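Local coordinates for calcineurin-like phosphoesterase domain-containing protein (PDB 1XM7), which is of unknown function but belongs to the calcineurin-like phosphoesterase family and is probably a hydrolase, at residues N21-F26 and N170-Y176. Sequence-based numbering, arbitrary orientation.
Sequences NPEVRF and NVEWNDY
A buried salt bridge between R25 and E172, flanked by an aromatic pair, joins two loops of the calcineurin-like phosphoesterase fold: one linking helices 17-20 and 29-38, the other between strands 166-168 and 179-180, containing the 3-10 segment 171-173. NE of R25 points almost straight at OE1 of E172 (2.8 Å, 178° at the hydrogen); OE1 lies in the guanidinium plane and accepts with its anti lone pair. The carboxylate itself is turned 72° from the guanidinium. ND2 of N21 adds a weak, bent bond to OE1 of E172 at 2.6 Å, while OE2 of E172 takes the backbone N-H of W150 and packs against CG2 of V24 at 3.3 Å. R25 bends at chi2 (-77°), then runs out extended, its NH1 and NH2 bonded to the carbonyls of T10 and D9. NH2 also meets CG2 of V171, and CE2 of Y176 lies over one guanidinium face. Farther along, the F26 edge meets the Y176 face, centroids 5.4 Å apart. A leucine in place of R25 would probably leave the buried E172 charge without its mate and the carbonyls of D9 and T10 without these donors. Arginine and glutamate thus probably largely balance each other's charge inside the protein.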
ATOM      1  N   ASN A  21      -3.348 -13.476  11.367  1.00 47.79           N
ATOM      2  CA  ASN A  21      -3.495 -13.969  10.001  1.00 48.84           C
ATOM      3  C   ASN A  21      -2.528 -15.122   9.858  1.00 48.89           C
ATOM      4  O   ASN A  21      -1.655 -15.107   8.999  1.00 48.67           O
ATOM      5  CB  ASN A  21      -3.146 -12.877   9.001  1.00 51.29           C
ATOM      6  CG  ASN A  21      -3.947 -11.620   9.223  1.00 53.26           C
ATOM      7  OD1 ASN A  21      -5.074 -11.674   9.719  1.00 55.58           O
ATOM      8  ND2 ASN A  21      -3.384 -10.480   8.846  1.00 54.33           N
ATOM      9  N   PRO A  22      -2.700 -16.156  10.691  1.00 48.97           N
ATOM     10  CA  PRO A  22      -1.852 -17.348  10.709  1.00 48.81           C
ATOM     11  C   PRO A  22      -1.674 -17.831   9.299  1.00 49.48           C
ATOM     12  O   PRO A  22      -0.587 -18.231   8.885  1.00 50.56           O
ATOM     13  CB  PRO A  22      -2.660 -18.338  11.536  1.00 48.84           C
ATOM     14  CG  PRO A  22      -3.605 -17.477  12.320  1.00 48.78           C
ATOM     15  CD  PRO A  22      -3.995 -16.452  11.322  1.00 49.26           C
ATOM     16  N   GLU A  23      -2.777 -17.783   8.573  1.00 50.05           N
ATOM     17  CA  GLU A  23      -2.820 -18.202   7.191  1.00 51.47           C
ATOM     18  C   GLU A  23      -1.666 -17.656   6.350  1.00 50.07           C
ATOM     19  O   GLU A  23      -0.886 -18.425   5.792  1.00 51.77           O
ATOM     20  CB  GLU A  23      -4.147 -17.756   6.583  1.00 56.38           C
ATOM     21  CG  GLU A  23      -5.378 -18.519   7.076  1.00 61.14           C
ATOM     22  CD  GLU A  23      -5.521 -19.884   6.404  1.00 64.73           C
ATOM     23  OE1 GLU A  23      -6.626 -20.475   6.481  1.00 65.73           O
ATOM     24  OE2 GLU A  23      -4.526 -20.365   5.801  1.00 65.70           O
ATOM     25  N   VAL A  24      -1.553 -16.335   6.270  1.00 46.93           N
ATOM     26  CA  VAL A  24      -0.516 -15.703   5.463  1.00 43.50           C
ATOM     27  C   VAL A  24       0.729 -15.189   6.169  1.00 40.81           C
ATOM     28  O   VAL A  24       1.832 -15.331   5.656  1.00 40.02           O
ATOM     29  CB  VAL A  24      -1.098 -14.539   4.674  1.00 43.54           C
ATOM     30  CG1 VAL A  24      -1.896 -15.064   3.515  1.00 44.75           C
ATOM     31  CG2 VAL A  24      -1.981 -13.697   5.580  1.00 43.82           C
ATOM     32  N   ARG A  25       0.552 -14.571   7.329  1.00 39.84           N
ATOM     33  CA  ARG A  25       1.678 -14.025   8.076  1.00 38.90           C
ATOM     34  C   ARG A  25       2.473 -15.117   8.790  1.00 38.72           C
ATOM     35  O   ARG A  25       1.916 -16.075   9.331  1.00 38.86           O
ATOM     36  CB  ARG A  25       1.187 -12.982   9.084  1.00 38.85           C
ATOM     37  CG  ARG A  25       0.489 -11.782   8.452  1.00 36.83           C
ATOM     38  CD  ARG A  25       1.461 -10.783   7.829  1.00 36.12           C
ATOM     39  NE  ARG A  25       0.750  -9.665   7.204  1.00 35.34           N
ATOM     40  CZ  ARG A  25       1.295  -8.491   6.884  1.00 34.25           C
ATOM     41  NH1 ARG A  25       2.577  -8.250   7.123  1.00 32.61           N
ATOM     42  NH2 ARG A  25       0.546  -7.551   6.321  1.00 33.51           N
ATOM     43  N   PHE A  26       3.788 -14.938   8.800  1.00 38.39           N
ATOM     44  CA  PHE A  26       4.718 -15.888   9.389  1.00 37.21           C
ATOM     45  C   PHE A  26       5.889 -15.117   9.964  1.00 36.99           C
ATOM     46  O   PHE A  26       6.174 -14.005   9.525  1.00 37.61           O
ATOM     47  CB  PHE A  26       5.233 -16.778   8.281  1.00 36.76           C
ATOM     48  CG  PHE A  26       5.816 -16.001   7.139  1.00 37.75           C
ATOM     49  CD1 PHE A  26       7.128 -15.526   7.195  1.00 36.89           C
ATOM     50  CD2 PHE A  26       5.037 -15.687   6.024  1.00 38.02           C
ATOM     51  CE1 PHE A  26       7.654 -14.747   6.159  1.00 37.67           C
ATOM     52  CE2 PHE A  26       5.557 -14.903   4.976  1.00 37.29           C
ATOM     53  CZ  PHE A  26       6.866 -14.435   5.047  1.00 37.16           C
ATOM     54  N   ASN A 170      -1.877  -4.632  -0.947  1.00 32.52           N
ATOM     55  CA  ASN A 170      -1.549  -5.248   0.341  1.00 31.72           C
ATOM     56  C   ASN A 170      -0.604  -6.425   0.144  1.00 31.41           C
ATOM     57  O   ASN A 170      -0.853  -7.290  -0.686  1.00 32.01           O
ATOM     58  CB  ASN A 170      -2.833  -5.725   1.030  1.00 31.27           C
ATOM     59  CG  ASN A 170      -2.584  -6.307   2.415  1.00 31.59           C
ATOM     60  OD1 ASN A 170      -3.345  -6.052   3.348  1.00 31.81           O
ATOM     61  ND2 ASN A 170      -1.529  -7.100   2.552  1.00 32.32           N
ATOM     62  N   VAL A 171       0.473  -6.457   0.919  1.00 31.17           N
ATOM     63  CA  VAL A 171       1.464  -7.527   0.816  1.00 31.58           C
ATOM     64  C   VAL A 171       0.864  -8.922   0.874  1.00 32.00           C
ATOM     65  O   VAL A 171       1.255  -9.796   0.110  1.00 33.32           O
ATOM     66  CB  VAL A 171       2.532  -7.414   1.927  1.00 30.82           C
ATOM     67  CG1 VAL A 171       3.391  -6.191   1.694  1.00 29.54           C
ATOM     68  CG2 VAL A 171       1.866  -7.343   3.292  1.00 30.17           C
ATOM     69  N   GLU A 172      -0.094  -9.124   1.772  1.00 32.18           N
ATOM     70  CA  GLU A 172      -0.733 -10.427   1.935  1.00 32.40           C
ATOM     71  C   GLU A 172      -1.378 -10.996   0.668  1.00 33.13           C
ATOM     72  O   GLU A 172      -1.602 -12.202   0.568  1.00 32.71           O
ATOM     73  CB  GLU A 172      -1.783 -10.367   3.048  1.00 32.31           C
ATOM     74  CG  GLU A 172      -1.220 -10.079   4.423  1.00 33.33           C
ATOM     75  CD  GLU A 172      -2.237 -10.316   5.520  1.00 33.18           C
ATOM     76  OE1 GLU A 172      -1.924 -10.053   6.691  1.00 33.66           O
ATOM     77  OE2 GLU A 172      -3.354 -10.771   5.215  1.00 34.94           O
ATOM     78  N   TRP A 173      -1.681 -10.137  -0.297  1.00 33.81           N
ATOM     79  CA  TRP A 173      -2.302 -10.601  -1.531  1.00 35.52           C
ATOM     80  C   TRP A 173      -1.312 -10.779  -2.657  1.00 36.13           C
ATOM     81  O   TRP A 173      -1.611 -11.455  -3.642  1.00 37.82           O
ATOM     82  CB  TRP A 173      -3.374  -9.625  -2.005  1.00 35.78           C
ATOM     83  CG  TRP A 173      -4.628  -9.664  -1.208  1.00 37.04           C
ATOM     84  CD1 TRP A 173      -5.093  -8.699  -0.366  1.00 35.73           C
ATOM     85  CD2 TRP A 173      -5.599 -10.721  -1.189  1.00 37.14           C
ATOM     86  NE1 TRP A 173      -6.294  -9.085   0.176  1.00 36.48           N
ATOM     87  CE2 TRP A 173      -6.631 -10.322  -0.312  1.00 36.44           C
ATOM     88  CE3 TRP A 173      -5.697 -11.964  -1.828  1.00 35.71           C
ATOM     89  CZ2 TRP A 173      -7.753 -11.124  -0.056  1.00 36.29           C
ATOM     90  CZ3 TRP A 173      -6.810 -12.761  -1.573  1.00 36.23           C
ATOM     91  CH2 TRP A 173      -7.822 -12.335  -0.694  1.00 36.32           C
ATOM     92  N   ASN A 174      -0.137 -10.175  -2.526  1.00 36.17           N
ATOM     93  CA  ASN A 174       0.851 -10.268  -3.589  1.00 36.17           C
ATOM     94  C   ASN A 174       2.140 -10.961  -3.191  1.00 36.21           C
ATOM     95  O   ASN A 174       3.198 -10.675  -3.739  1.00 36.88           O
ATOM     96  CB  ASN A 174       1.145  -8.872  -4.143  1.00 34.20           C
ATOM     97  CG  ASN A 174      -0.110  -8.030  -4.269  1.00 34.52           C
ATOM     98  OD1 ASN A 174      -0.416  -7.220  -3.398  1.00 36.29           O
ATOM     99  ND2 ASN A 174      -0.858  -8.237  -5.342  1.00 33.69           N
ATOM    100  N   ASP A 175       2.038 -11.882  -2.240  1.00 37.56           N
ATOM    101  CA  ASP A 175       3.190 -12.649  -1.781  1.00 39.27           C
ATOM    102  C   ASP A 175       4.331 -11.729  -1.328  1.00 39.22           C
ATOM    103  O   ASP A 175       5.498 -11.945  -1.656  1.00 39.28           O
ATOM    104  CB  ASP A 175       3.651 -13.605  -2.903  1.00 41.01           C
ATOM    105  CG  ASP A 175       4.471 -14.791  -2.378  1.00 45.63           C
ATOM    106  OD1 ASP A 175       4.143 -15.318  -1.286  1.00 49.03           O
ATOM    107  OD2 ASP A 175       5.434 -15.215  -3.064  1.00 47.53           O
ATOM    108  N   TYR A 176       3.970 -10.693  -0.576  1.00 38.59           N
ATOM    109  CA  TYR A 176       4.925  -9.726  -0.039  1.00 36.22           C
ATOM    110  C   TYR A 176       5.873  -9.106  -1.062  1.00 35.33           C
ATOM    111  O   TYR A 176       7.068  -8.968  -0.814  1.00 33.81           O
ATOM    112  CB  TYR A 176       5.715 -10.371   1.109  1.00 35.75           C
ATOM    113  CG  TYR A 176       4.805 -10.929   2.183  1.00 34.52           C
ATOM    114  CD1 TYR A 176       4.120 -12.127   1.988  1.00 33.50           C
ATOM    115  CD2 TYR A 176       4.551 -10.210   3.352  1.00 34.50           C
ATOM    116  CE1 TYR A 176       3.202 -12.586   2.927  1.00 35.71           C
ATOM    117  CE2 TYR A 176       3.630 -10.661   4.296  1.00 34.67           C
ATOM    118  CZ  TYR A 176       2.961 -11.846   4.075  1.00 35.91           C
ATOM    119  OH  TYR A 176       2.042 -12.287   4.998  1.00 38.15           O
TER